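Local coordinates for protein succinylglutamate desuccinylase (Vibrio parahaemolyticus, PDB 2BCO) that probably hydrolyses N-succinylglutamate to succinate and glutamate, the last step of arginine breakdown by the succinyltransferase pathway, with one zinc ion per subunit, at residues L5-T14 with L34-L42; T53-I62 with D88-H97. All coordinates share one frame; numbering follows the deposited sequence.

Contact 1: L5-T14 with L34-L42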
ATOM      1  N   LEU A   5      12.783  19.993  13.136  1.00 40.39           N
ATOM      2  CA  LEU A   5      12.298  20.454  11.846  1.00 37.57           C
ATOM      3  C   LEU A   5      10.786  20.640  11.935  1.00 36.96           C
ATOM      4  O   LEU A   5      10.193  21.406  11.174  1.00 36.38           O
ATOM      5  CB  LEU A   5      12.631  19.416  10.769  1.00 39.58           C
ATOM      6  CG  LEU A   5      12.697  19.871   9.308  1.00 38.28           C
ATOM      7  CD1 LEU A   5      13.912  20.758   9.112  1.00 36.28           C
ATOM      8  CD2 LEU A   5      12.788  18.659   8.395  1.00 36.23           C
ATOM      9  N   PHE A   6      10.170  19.937  12.883  1.00 36.47           N
ATOM     10  CA  PHE A   6       8.727  19.998  13.078  1.00 35.42           C
ATOM     11  C   PHE A   6       8.317  20.768  14.326  1.00 37.46           C
ATOM     12  O   PHE A   6       9.044  20.817  15.316  1.00 35.19           O
ATOM     13  CB  PHE A   6       8.149  18.587  13.168  1.00 35.75           C
ATOM     14  CG  PHE A   6       8.532  17.706  12.019  1.00 31.59           C
ATOM     15  CD1 PHE A   6       9.569  16.787  12.145  1.00 29.97           C
ATOM     16  CD2 PHE A   6       7.876  17.812  10.797  1.00 29.08           C
ATOM     17  CE1 PHE A   6       9.947  15.985  11.069  1.00 30.46           C
ATOM     18  CE2 PHE A   6       8.244  17.021   9.719  1.00 29.21           C
ATOM     19  CZ  PHE A   6       9.285  16.101   9.853  1.00 30.14           C
ATOM     20  N   ARG A   7       7.131  21.359  14.266  1.00 39.35           N
ATOM     21  CA  ARG A   7       6.589  22.112  15.385  1.00 42.60           C
ATOM     22  C   ARG A   7       6.318  21.120  16.511  1.00 42.19           C
ATOM     23  O   ARG A   7       6.678  21.355  17.664  1.00 39.31           O
ATOM     24  CB  ARG A   7       5.286  22.795  14.969  1.00 86.67           C
ATOM     25  CG  ARG A   7       4.614  23.593  16.068  1.00 97.85           C
ATOM     26  CD  ARG A   7       3.153  23.859  15.732  1.00107.18           C
ATOM     27  NE  ARG A   7       2.414  22.614  15.530  1.00117.48           N
ATOM     28  CZ  ARG A   7       1.095  22.539  15.384  1.00123.24           C
ATOM     29  NH1 ARG A   7       0.355  23.638  15.420  1.00127.66           N
ATOM     30  NH2 ARG A   7       0.513  21.361  15.201  1.00127.35           N
ATOM     31  N   GLN A   8       5.691  20.002  16.157  1.00 39.32           N
ATOM     32  CA  GLN A   8       5.371  18.957  17.120  1.00 36.04           C
ATOM     33  C   GLN A   8       5.783  17.581  16.589  1.00 30.54           C
ATOM     34  O   GLN A   8       6.486  16.839  17.272  1.00 28.29           O
ATOM     35  CB  GLN A   8       3.875  18.994  17.445  1.00 80.46           C
ATOM     36  CG  GLN A   8       3.448  18.047  18.557  1.00 89.98           C
ATOM     37  CD  GLN A   8       2.223  18.546  19.307  1.00 93.72           C
ATOM     38  OE1 GLN A   8       1.228  18.950  18.701  1.00 95.30           O
ATOM     39  NE2 GLN A   8       2.287  18.508  20.632  1.00 95.25           N
ATOM     40  N   SER A   9       5.347  17.251  15.374  1.00 30.17           N
ATOM     41  CA  SER A   9       5.689  15.981  14.729  1.00 23.97           C
ATOM     42  C   SER A   9       5.295  16.013  13.255  1.00 21.52           C
ATOM     43  O   SER A   9       4.561  16.901  12.810  1.00 19.91           O
ATOM     44  CB  SER A   9       4.986  14.807  15.419  1.00 23.90           C
ATOM     45  OG  SER A   9       3.606  14.784  15.106  1.00 25.05           O
ATOM     46  N   PHE A  10       5.780  15.038  12.494  1.00 27.21           N
ATOM     47  CA  PHE A  10       5.472  14.976  11.072  1.00 23.76           C
ATOM     48  C   PHE A  10       3.961  14.895  10.811  1.00 23.47           C
ATOM     49  O   PHE A  10       3.420  15.644   9.998  1.00 25.21           O
ATOM     50  CB  PHE A  10       6.187  13.775  10.454  1.00 19.21           C
ATOM     51  CG  PHE A  10       6.003  13.642   8.963  1.00 19.52           C
ATOM     52  CD1 PHE A  10       6.138  14.744   8.127  1.00 18.01           C
ATOM     53  CD2 PHE A  10       5.729  12.402   8.391  1.00 17.98           C
ATOM     54  CE1 PHE A  10       6.013  14.614   6.742  1.00 19.19           C
ATOM     55  CE2 PHE A  10       5.604  12.258   7.010  1.00 15.19           C
ATOM     56  CZ  PHE A  10       5.744  13.370   6.187  1.00 15.90           C
ATOM     57  N   LEU A  11       3.283  13.996  11.513  1.00 17.56           N
ATOM     58  CA  LEU A  11       1.851  13.816  11.338  1.00 18.20           C
ATOM     59  C   LEU A  11       1.011  14.961  11.918  1.00 19.37           C
ATOM     60  O   LEU A  11      -0.007  15.338  11.338  1.00 18.30           O
ATOM     61  CB  LEU A  11       1.412  12.485  11.954  1.00 13.35           C
ATOM     62  CG  LEU A  11      -0.094  12.189  11.996  1.00 10.65           C
ATOM     63  CD1 LEU A  11      -0.666  12.225  10.597  1.00  8.55           C
ATOM     64  CD2 LEU A  11      -0.320  10.834  12.639  1.00  9.12           C
ATOM     65  N   THR A  12       1.418  15.507  13.060  1.00 23.06           N
ATOM     66  CA  THR A  12       0.661  16.601  13.661  1.00 23.93           C
ATOM     67  C   THR A  12       0.807  17.879  12.839  1.00 25.05           C
ATOM     68  O   THR A  12      -0.181  18.556  12.567  1.00 26.06           O
ATOM     69  CB  THR A  12       1.103  16.865  15.114  1.00 33.66           C
ATOM     70  OG1 THR A  12       0.825  15.705  15.912  1.00 37.51           O
ATOM     71  CG2 THR A  12       0.337  18.049  15.693  1.00 32.82           C
ATOM     72  N   ASP A  13       2.030  18.210  12.437  1.00 25.10           N
ATOM     73  CA  ASP A  13       2.229  19.405  11.630  1.00 25.50           C
ATOM     74  C   ASP A  13       1.456  19.269  10.323  1.00 27.25           C
ATOM     75  O   ASP A  13       0.795  20.210   9.882  1.00 26.36           O
ATOM     76  CB  ASP A  13       3.706  19.623  11.304  1.00 22.51           C
ATOM     77  CG  ASP A  13       4.495  20.169  12.480  1.00 23.15           C
ATOM     78  OD1 ASP A  13       5.545  20.798  12.232  1.00 23.23           O
ATOM     79  OD2 ASP A  13       4.087  19.965  13.645  1.00 22.73           O
ATOM     80  N   THR A  14       1.543  18.094   9.706  1.00 21.18           N
ATOM     81  CA  THR A  14       0.856  17.847   8.447  1.00 22.14           C
ATOM     82  C   THR A  14      -0.639  18.095   8.589  1.00 23.83           C
ATOM     83  O   THR A  14      -1.274  18.634   7.680  1.00 23.29           O
ATOM     84  CB  THR A  14       1.083  16.391   7.953  1.00 21.22           C
ATOM     85  OG1 THR A  14       2.467  16.195   7.640  1.00 21.89           O
ATOM     86  CG2 THR A  14       0.267  16.114   6.716  1.00 20.04           C
ATOM     87  N   LEU A  34      17.453  15.237   6.507  1.00 32.09           N
ATOM     88  CA  LEU A  34      15.998  15.331   6.420  1.00 31.87           C
ATOM     89  C   LEU A  34      15.603  16.533   5.557  1.00 31.93           C
ATOM     90  O   LEU A  34      16.087  17.643   5.774  1.00 29.48           O
ATOM     91  CB  LEU A  34      15.399  15.505   7.816  1.00 30.30           C
ATOM     92  CG  LEU A  34      15.623  14.394   8.842  1.00 31.08           C
ATOM     93  CD1 LEU A  34      15.125  14.850  10.196  1.00 30.39           C
ATOM     94  CD2 LEU A  34      14.892  13.138   8.409  1.00 32.12           C
ATOM     95  N   LYS A  35      14.725  16.313   4.584  1.00 21.50           N
ATOM     96  CA  LYS A  35      14.281  17.394   3.711  1.00 22.02           C
ATOM     97  C   LYS A  35      12.760  17.416   3.591  1.00 21.07           C
ATOM     98  O   LYS A  35      12.156  16.462   3.100  1.00 19.39           O
ATOM     99  CB  LYS A  35      14.906  17.243   2.318  1.00 43.21           C
ATOM    100  CG  LYS A  35      16.429  17.171   2.319  1.00 47.64           C
ATOM    101  CD  LYS A  35      17.003  17.228   0.909  1.00 51.88           C
ATOM    102  CE  LYS A  35      16.578  16.023   0.075  1.00 57.84           C
ATOM    103  NZ  LYS A  35      17.135  16.063  -1.316  1.00 61.21           N
ATOM    104  N   LEU A  36      12.140  18.500   4.051  1.00 26.36           N
ATOM    105  CA  LEU A  36      10.689  18.634   3.967  1.00 26.18           C
ATOM    106  C   LEU A  36      10.365  19.446   2.720  1.00 26.15           C
ATOM    107  O   LEU A  36      10.436  20.669   2.734  1.00 28.03           O
ATOM    108  CB  LEU A  36      10.130  19.345   5.204  1.00 31.50           C
ATOM    109  CG  LEU A  36       8.597  19.335   5.331  1.00 32.59           C
ATOM    110  CD1 LEU A  36       8.114  17.917   5.594  1.00 31.45           C
ATOM    111  CD2 LEU A  36       8.160  20.251   6.465  1.00 30.58           C
ATOM    112  N   TYR A  37      10.008  18.763   1.640  1.00 23.40           N
ATOM    113  CA  TYR A  37       9.700  19.437   0.388  1.00 24.29           C
ATOM    114  C   TYR A  37       8.442  20.291   0.448  1.00 23.34           C
ATOM    115  O   TYR A  37       8.425  21.415  -0.047  1.00 21.21           O
ATOM    116  CB  TYR A  37       9.555  18.418  -0.736  1.00 38.96           C
ATOM    117  CG  TYR A  37      10.840  17.731  -1.124  1.00 44.80           C
ATOM    118  CD1 TYR A  37      11.925  18.456  -1.611  1.00 48.13           C
ATOM    119  CD2 TYR A  37      10.958  16.349  -1.053  1.00 46.01           C
ATOM    120  CE1 TYR A  37      13.098  17.814  -2.020  1.00 50.02           C
ATOM    121  CE2 TYR A  37      12.121  15.698  -1.458  1.00 47.95           C
ATOM    122  CZ  TYR A  37      13.185  16.434  -1.943  1.00 49.63           C
ATOM    123  OH  TYR A  37      14.329  15.788  -2.352  1.00 53.98           O
ATOM    124  N   GLN A  38       7.391  19.747   1.053  1.00 25.72           N
ATOM    125  CA  GLN A  38       6.111  20.438   1.174  1.00 23.26           C
ATOM    126  C   GLN A  38       5.319  19.694   2.242  1.00 21.72           C
ATOM    127  O   GLN A  38       5.830  18.743   2.835  1.00 22.43           O
ATOM    128  CB  GLN A  38       5.365  20.388  -0.163  1.00 27.97           C
ATOM    129  CG  GLN A  38       5.107  18.968  -0.648  1.00 31.51           C
ATOM    130  CD  GLN A  38       4.493  18.904  -2.031  1.00 32.64           C
ATOM    131  OE1 GLN A  38       5.164  19.142  -3.034  1.00 34.10           O
ATOM    132  NE2 GLN A  38       3.207  18.582  -2.091  1.00 34.16           N
ATOM    133  N   ARG A  39       4.077  20.106   2.484  1.00 28.00           N
ATOM    134  CA  ARG A  39       3.267  19.441   3.501  1.00 27.96           C
ATOM    135  C   ARG A  39       3.112  17.936   3.256  1.00 25.47           C
ATOM    136  O   ARG A  39       2.623  17.509   2.208  1.00 25.90           O
ATOM    137  CB  ARG A  39       1.879  20.090   3.611  1.00 27.49           C
ATOM    138  CG  ARG A  39       0.995  19.448   4.682  1.00 31.89           C
ATOM    139  CD  ARG A  39      -0.227  20.283   5.086  1.00 35.86           C
ATOM    140  NE  ARG A  39      -1.256  20.363   4.050  1.00 39.59           N
ATOM    141  CZ  ARG A  39      -2.569  20.374   4.294  1.00 41.39           C
ATOM    142  NH1 ARG A  39      -3.024  20.303   5.543  1.00 37.55           N
ATOM    143  NH2 ARG A  39      -3.431  20.467   3.288  1.00 40.61           N
ATOM    144  N   GLY A  40       3.549  17.142   4.232  1.00 17.93           N
ATOM    145  CA  GLY A  40       3.430  15.699   4.139  1.00 15.05           C
ATOM    146  C   GLY A  40       4.426  14.989   3.247  1.00 14.86           C
ATOM    147  O   GLY A  40       4.218  13.836   2.888  1.00 17.79           O
ATOM    148  N   VAL A  41       5.506  15.663   2.882  1.00 13.95           N
ATOM    149  CA  VAL A  41       6.512  15.054   2.027  1.00 12.86           C
ATOM    150  C   VAL A  41       7.860  15.230   2.715  1.00 15.15           C
ATOM    151  O   VAL A  41       8.374  16.341   2.821  1.00 15.88           O
ATOM    152  CB  VAL A  41       6.517  15.720   0.639  1.00 13.27           C
ATOM    153  CG1 VAL A  41       7.533  15.043  -0.273  1.00  9.82           C
ATOM    154  CG2 VAL A  41       5.108  15.638   0.032  1.00 14.37           C
ATOM    155  N   LEU A  42       8.424  14.131   3.201  1.00 14.52           N
ATOM    156  CA  LEU A  42       9.694  14.198   3.912  1.00 17.36           C
ATOM    157  C   LEU A  42      10.690  13.211   3.329  1.00 17.30           C
ATOM    158  O   LEU A  42      10.421  12.013   3.287  1.00 19.37           O
ATOM    159  CB  LEU A  42       9.478  13.862   5.395  1.00 17.79           C
ATOM    160  CG  LEU A  42      10.392  14.423   6.505  1.00 22.31           C
ATOM    161  CD1 LEU A  42      10.594  13.352   7.586  1.00 17.73           C
ATOM    162  CD2 LEU A  42      11.737  14.857   5.949  1.00 21.52           C
TER
HETATM  163  O   HOH W   1       4.260  18.162   6.782  1.00 22.23           O

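Contact 2: T53-I62 with D88-H97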
ATOM      1  N   THR A  53      22.447   1.376  -1.985  1.00 30.07           N
ATOM      2  CA  THR A  53      21.515   2.009  -1.058  1.00 26.39           C
ATOM      3  C   THR A  53      20.096   1.957  -1.622  1.00 23.81           C
ATOM      4  O   THR A  53      19.863   2.371  -2.755  1.00 23.14           O
ATOM      5  CB  THR A  53      21.873   3.491  -0.817  1.00 19.21           C
ATOM      6  OG1 THR A  53      23.130   3.585  -0.132  1.00 18.36           O
ATOM      7  CG2 THR A  53      20.786   4.173   0.005  1.00 17.04           C
ATOM      8  N   LYS A  54      19.150   1.456  -0.834  1.00 21.16           N
ATOM      9  CA  LYS A  54      17.765   1.379  -1.287  1.00 18.61           C
ATOM     10  C   LYS A  54      17.078   2.747  -1.323  1.00 18.18           C
ATOM     11  O   LYS A  54      17.395   3.652  -0.548  1.00 16.42           O
ATOM     12  CB  LYS A  54      16.959   0.435  -0.391  1.00 22.98           C
ATOM     13  CG  LYS A  54      17.409  -1.015  -0.466  1.00 26.18           C
ATOM     14  CD  LYS A  54      16.457  -1.927   0.280  1.00 26.70           C
ATOM     15  CE  LYS A  54      16.861  -3.385   0.138  1.00 29.60           C
ATOM     16  NZ  LYS A  54      18.194  -3.666   0.745  1.00 29.96           N
ATOM     17  N   ASN A  55      16.149   2.890  -2.257  1.00 20.06           N
ATOM     18  CA  ASN A  55      15.379   4.114  -2.398  1.00 17.03           C
ATOM     19  C   ASN A  55      13.946   3.688  -2.162  1.00 14.79           C
ATOM     20  O   ASN A  55      13.270   3.182  -3.053  1.00 15.01           O
ATOM     21  CB  ASN A  55      15.582   4.694  -3.792  1.00 14.23           C
ATOM     22  CG  ASN A  55      17.001   5.173  -4.004  1.00 14.34           C
ATOM     23  OD1 ASN A  55      17.395   6.219  -3.490  1.00 13.73           O
ATOM     24  ND2 ASN A  55      17.786   4.394  -4.736  1.00 14.08           N
ATOM     25  N   ILE A  56      13.503   3.876  -0.927  1.00 15.74           N
ATOM     26  CA  ILE A  56      12.169   3.473  -0.521  1.00 14.29           C
ATOM     27  C   ILE A  56      11.173   4.604  -0.349  1.00 14.11           C
ATOM     28  O   ILE A  56      11.404   5.548   0.407  1.00 16.39           O
ATOM     29  CB  ILE A  56      12.210   2.718   0.821  1.00 10.74           C
ATOM     30  CG1 ILE A  56      13.365   1.715   0.831  1.00  9.63           C
ATOM     31  CG2 ILE A  56      10.878   2.020   1.053  1.00 10.67           C
ATOM     32  CD1 ILE A  56      13.551   1.027   2.176  1.00  9.52           C
ATOM     33  N   ILE A  57      10.059   4.496  -1.055  1.00  9.11           N
ATOM     34  CA  ILE A  57       8.991   5.469  -0.925  1.00  8.09           C
ATOM     35  C   ILE A  57       8.049   4.808   0.060  1.00  7.74           C
ATOM     36  O   ILE A  57       7.627   3.679  -0.146  1.00  7.43           O
ATOM     37  CB  ILE A  57       8.219   5.684  -2.241  1.00 10.71           C
ATOM     38  CG1 ILE A  57       9.114   6.364  -3.278  1.00  8.45           C
ATOM     39  CG2 ILE A  57       6.968   6.530  -1.975  1.00  8.86           C
ATOM     40  CD1 ILE A  57       8.425   6.554  -4.625  1.00  5.09           C
ATOM     41  N   ILE A  58       7.741   5.494   1.147  1.00 11.28           N
ATOM     42  CA  ILE A  58       6.836   4.935   2.133  1.00  8.46           C
ATOM     43  C   ILE A  58       5.662   5.897   2.230  1.00  9.90           C
ATOM     44  O   ILE A  58       5.757   6.938   2.864  1.00  9.77           O
ATOM     45  CB  ILE A  58       7.532   4.801   3.506  1.00 10.13           C
ATOM     46  CG1 ILE A  58       8.797   3.938   3.361  1.00  7.94           C
ATOM     47  CG2 ILE A  58       6.575   4.175   4.520  1.00 10.42           C
ATOM     48  CD1 ILE A  58       9.747   4.021   4.554  1.00  6.28           C
ATOM     49  N   SER A  59       4.556   5.553   1.582  1.00 11.14           N
ATOM     50  CA  SER A  59       3.396   6.426   1.619  1.00 10.58           C
ATOM     51  C   SER A  59       2.266   5.881   2.475  1.00 10.33           C
ATOM     52  O   SER A  59       2.100   4.674   2.642  1.00 10.19           O
ATOM     53  CB  SER A  59       2.891   6.714   0.191  1.00  8.24           C
ATOM     54  OG  SER A  59       2.522   5.536  -0.500  1.00 12.74           O
ATOM     55  N   CYS A  60       1.500   6.798   3.039  1.00 11.59           N
ATOM     56  CA  CYS A  60       0.364   6.429   3.851  1.00 14.22           C
ATOM     57  C   CYS A  60      -0.691   7.497   3.645  1.00 14.29           C
ATOM     58  O   CYS A  60      -0.401   8.581   3.127  1.00 13.19           O
ATOM     59  CB  CYS A  60       0.760   6.358   5.326  1.00 12.95           C
ATOM     60  SG  CYS A  60       1.346   7.899   5.987  1.00 15.15           S
ATOM     61  N   GLY A  61      -1.920   7.186   4.033  1.00 12.65           N
ATOM     62  CA  GLY A  61      -2.979   8.159   3.892  1.00 12.20           C
ATOM     63  C   GLY A  61      -3.541   8.433   2.506  1.00 11.84           C
ATOM     64  O   GLY A  61      -4.176   9.467   2.328  1.00 13.61           O
ATOM     65  N   ILE A  62      -3.315   7.552   1.530  1.00  9.17           N
ATOM     66  CA  ILE A  62      -3.884   7.748   0.198  1.00  9.83           C
ATOM     67  C   ILE A  62      -5.389   7.899   0.440  1.00 12.14           C
ATOM     68  O   ILE A  62      -6.081   8.655  -0.249  1.00 13.64           O
ATOM     69  CB  ILE A  62      -3.602   6.530  -0.733  1.00  9.52           C
ATOM     70  CG1 ILE A  62      -2.198   6.655  -1.329  1.00 11.84           C
ATOM     71  CG2 ILE A  62      -4.639   6.446  -1.864  1.00  7.66           C
ATOM     72  CD1 ILE A  62      -1.979   7.935  -2.140  1.00  8.66           C
ATOM     73  N   ASP A  88      19.726   3.796   6.914  1.00 27.76           N
ATOM     74  CA  ASP A  88      20.678   3.273   5.948  1.00 29.37           C
ATOM     75  C   ASP A  88      20.144   3.352   4.520  1.00 28.74           C
ATOM     76  O   ASP A  88      20.897   3.261   3.558  1.00 31.15           O
ATOM     77  CB  ASP A  88      21.005   1.823   6.291  1.00 50.55           C
ATOM     78  CG  ASP A  88      22.323   1.378   5.715  1.00 57.55           C
ATOM     79  OD1 ASP A  88      23.371   1.717   6.307  1.00 61.84           O
ATOM     80  OD2 ASP A  88      22.311   0.702   4.664  1.00 58.68           O
ATOM     81  N   ALA A  89      18.838   3.513   4.380  1.00 24.98           N
ATOM     82  CA  ALA A  89      18.238   3.598   3.060  1.00 23.99           C
ATOM     83  C   ALA A  89      17.674   4.994   2.836  1.00 23.01           C
ATOM     84  O   ALA A  89      17.264   5.661   3.781  1.00 24.71           O
ATOM     85  CB  ALA A  89      17.132   2.561   2.920  1.00 11.12           C
ATOM     86  N   ARG A  90      17.674   5.438   1.588  1.00 20.16           N
ATOM     87  CA  ARG A  90      17.124   6.742   1.247  1.00 19.93           C
ATOM     88  C   ARG A  90      15.612   6.525   1.227  1.00 18.79           C
ATOM     89  O   ARG A  90      15.132   5.579   0.608  1.00 19.70           O
ATOM     90  CB  ARG A  90      17.643   7.181  -0.125  1.00 18.14           C
ATOM     91  CG  ARG A  90      17.073   8.498  -0.630  1.00 20.04           C
ATOM     92  CD  ARG A  90      17.960   9.090  -1.712  1.00 19.06           C
ATOM     93  NE  ARG A  90      17.321  10.203  -2.406  1.00 19.26           N
ATOM     94  CZ  ARG A  90      16.634  10.082  -3.535  1.00 17.88           C
ATOM     95  NH1 ARG A  90      16.489   8.896  -4.105  1.00 16.46           N
ATOM     96  NH2 ARG A  90      16.100  11.154  -4.102  1.00 21.33           N
ATOM     97  N   CYS A  91      14.865   7.381   1.919  1.00 20.34           N
ATOM     98  CA  CYS A  91      13.412   7.232   1.984  1.00 20.27           C
ATOM     99  C   CYS A  91      12.649   8.507   1.652  1.00 20.38           C
ATOM    100  O   CYS A  91      13.161   9.616   1.790  1.00 21.22           O
ATOM    101  CB  CYS A  91      12.983   6.786   3.388  1.00 18.40           C
ATOM    102  SG  CYS A  91      13.838   5.350   4.077  1.00 17.20           S
ATOM    103  N   LEU A  92      11.410   8.329   1.215  1.00 19.63           N
ATOM    104  CA  LEU A  92      10.534   9.446   0.910  1.00 19.25           C
ATOM    105  C   LEU A  92       9.229   9.131   1.629  1.00 18.87           C
ATOM    106  O   LEU A  92       8.469   8.267   1.176  1.00 22.91           O
ATOM    107  CB  LEU A  92      10.278   9.565  -0.597  1.00 18.73           C
ATOM    108  CG  LEU A  92       9.394  10.767  -0.960  1.00 19.39           C
ATOM    109  CD1 LEU A  92      10.146  12.044  -0.642  1.00 18.18           C
ATOM    110  CD2 LEU A  92       9.007  10.739  -2.425  1.00 17.41           C
ATOM    111  N   PHE A  93       8.987   9.807   2.754  1.00 11.13           N
ATOM    112  CA  PHE A  93       7.774   9.592   3.538  1.00  9.42           C
ATOM    113  C   PHE A  93       6.674  10.505   3.055  1.00 10.90           C
ATOM    114  O   PHE A  93       6.856  11.722   2.913  1.00 11.87           O
ATOM    115  CB  PHE A  93       8.018   9.833   5.035  1.00 13.10           C
ATOM    116  CG  PHE A  93       8.930   8.810   5.678  1.00 12.42           C
ATOM    117  CD1 PHE A  93      10.307   8.977   5.662  1.00 12.14           C
ATOM    118  CD2 PHE A  93       8.405   7.669   6.271  1.00 14.77           C
ATOM    119  CE1 PHE A  93      11.159   8.015   6.234  1.00 14.59           C
ATOM    120  CE2 PHE A  93       9.243   6.698   6.848  1.00 14.43           C
ATOM    121  CZ  PHE A  93      10.626   6.877   6.825  1.00 13.42           C
ATOM    122  N   ILE A  94       5.515   9.921   2.817  1.00  8.65           N
ATOM    123  CA  ILE A  94       4.418  10.702   2.317  1.00 10.12           C
ATOM    124  C   ILE A  94       3.136  10.500   3.101  1.00 11.66           C
ATOM    125  O   ILE A  94       2.754   9.370   3.421  1.00 12.03           O
ATOM    126  CB  ILE A  94       4.144  10.355   0.822  1.00  9.21           C
ATOM    127  CG1 ILE A  94       5.378  10.671  -0.028  1.00  7.99           C
ATOM    128  CG2 ILE A  94       2.938  11.133   0.306  1.00  5.36           C
ATOM    129  CD1 ILE A  94       5.210  10.280  -1.491  1.00  7.37           C
ATOM    130  N   ILE A  95       2.499  11.609   3.445  1.00  8.44           N
ATOM    131  CA  ILE A  95       1.199  11.572   4.094  1.00 10.36           C
ATOM    132  C   ILE A  95       0.388  12.246   2.994  1.00 11.69           C
ATOM    133  O   ILE A  95       0.356  13.467   2.894  1.00 12.54           O
ATOM    134  CB  ILE A  95       1.126  12.431   5.371  1.00 24.65           C
ATOM    135  CG1 ILE A  95       1.985  11.824   6.477  1.00 24.24           C
ATOM    136  CG2 ILE A  95      -0.324  12.534   5.844  1.00 24.93           C
ATOM    137  CD1 ILE A  95       2.092  12.701   7.694  1.00 24.81           C
ATOM    138  N   ALA A  96      -0.215  11.443   2.130  1.00 23.25           N
ATOM    139  CA  ALA A  96      -0.992  11.982   1.034  1.00 26.58           C
ATOM    140  C   ALA A  96      -2.372  12.351   1.545  1.00 28.94           C
ATOM    141  O   ALA A  96      -2.902  11.690   2.424  1.00 34.95           O
ATOM    142  CB  ALA A  96      -1.111  10.943  -0.075  1.00 11.52           C
ATOM    143  N   HIS A  97      -2.942  13.424   1.025  1.00 24.48           N
ATOM    144  CA  HIS A  97      -4.302  13.806   1.417  1.00 22.66           C
ATOM    145  C   HIS A  97      -4.643  14.126   2.879  1.00 21.67           C
ATOM    146  O   HIS A  97      -5.619  13.603   3.421  1.00 19.85           O
ATOM    147  CB  HIS A  97      -5.262  12.728   0.944  1.00 12.73           C
ATOM    148  CG  HIS A  97      -6.503  13.269   0.336  1.00 11.91           C
ATOM    149  ND1 HIS A  97      -6.830  14.610   0.389  1.00 10.01           N
ATOM    150  CD2 HIS A  97      -7.497  12.672  -0.363  1.00  9.89           C
ATOM    151  CE1 HIS A  97      -7.961  14.811  -0.251  1.00 11.17           C
ATOM    152  NE2 HIS A  97      -8.389  13.647  -0.721  1.00 11.42           N
TER
HETATM  153  O   HOH W   2      23.588   3.461   2.965  1.00 25.61           O
HETATM  154  O   HOH W   3      19.868   0.613   1.844  1.00 23.07           O

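Contact 1: L5-T14 with L34-L42
Leu-5 reaches the β-hairpin of residues 34-42 through one methyl, its CD2 resting 4.1 Å from CB of Leu-34 and almost as near CB of Leu-36. Phe-6 follows with its ring set between Leu-5 CB on one face and Phe-10 CA on the opposite face, so that its edge is turned to the hairpin: CZ lies 3.8 Å from Leu-42 CD1. Before the helix begins, the chain is folded back on Asp-13, whose carboxylate accepts from Arg-7 N at OD1 and from Gln-8 N at OD2; Ser-9 is the N-cap residue. Phe-10 swings its ring out of the first helical turn with CG trans to the backbone N (chi1 -177°), and the rim atom CZ meets Gly-40 C at 3.6 Å, while CE1 packs on CB of Leu-42. At Thr-14 the contact turns polar. Its OG1 donates to Phe-10 O, which takes the Thr-14 N-H from the other face of its plane. Thr-14 OG1 also accepts from a water whose oxygen lies 2.8 Å from Gly-40 N and takes its proton. Arg-39, bent at chi3 (70°), brings NH1 to Thr-14 O at 3.2 Å; this oxygen is approached almost head-on, but the N-H...O angle is only 141°. Gly-40, with positive phi, lies in the type II turn from Gln-38 to Val-41. The N-terminal segment thus lies across the hairpin of strands 33-38 and 41-45, with Phe-6 and Leu-42 also touching Ile-77 of helix 68-81 and Phe-10 packed on Phe-93 and Ile-95 of strand 90-95.

Contact 2: T53-I62 with D88-H97
Lys-54 O accepts from Arg-90 N at the start of an unbroken ladder of seven backbone hydrogen bonds. It joins the parallel strands 55-60 and 90-95, whose axes approach to 4.6 Å. Ile-56, Ile-58 and Cys-60 donate to the carbonyls of Arg-90, Leu-92 and Ile-94 and accept from the N-H groups of Leu-92, Ile-94 and Ala-96. Several CA-H groups add contacts to the same carbonyls, the shortest from Cys-91 CA to Ile-56 O at 3.1 Å.

One face is apolar, the other mixed. Beside helix 68-81, Ile-58 and Phe-93 lie alongside each other and point the same way, CD1 standing 3.6 Å from ring atom CE2. Cys-60 SG continues this layer against Ile-95 CG1. Beside helix 125-141, Ile-57 CG2 meets Ile-94 CD1 at 4.2 Å, next to Leu-92; on this face Ser-59 OG is hydrogen-bonded to Asp-153 and His-151. Past the strand ends, Ile-62 CD1 rests on Ala-96 CB, its side chain also close to the zinc ligands His-63 and His-155.

The side-chain bond is Arg-90 NH1 to Asn-55 OD1, 2.9 Å and fairly straight at 158°. The oxygen lies in the guanidinium plane, yet the donor stands above the amide carbonyl plane, the two groups being turned 75° apart. Arg-90 NE forms a salt bridge with Glu-43, NH1 is also hydrogen-bonded to Phe-140 O, and Asn-55 ND2 to Thr-148.

Backbone ladder and apolar layers thus make a buried, regularly bonded pair within the catalytic domain's sheet, with Arg-90 and Asn-55 a polar exception held by several bonds.

In the fold
Both segments of contact 1 precede those of contact 2 in the sequence, and their centres lie about 13 Å apart on the same side of the chain's centre. Strand 41-45 of contact 1 pairs antiparallel with strand 90-95 of contact 2, probably through hydrogen bonds from Phe-93 N to Leu-42 O and from Ile-95 N to Gly-40 O; Ile-95 CD1 also packs against Thr-14. Contact 2 belongs to the β-α-β unit of strand 55-60, helix 68-81 and strand 90-95, whose helix also touches contact 1. The hairpin thus adds to the sheet on the side of strand 90-95 that faces away from strand 55-60, the strand whose C-terminal end leads toward the zinc.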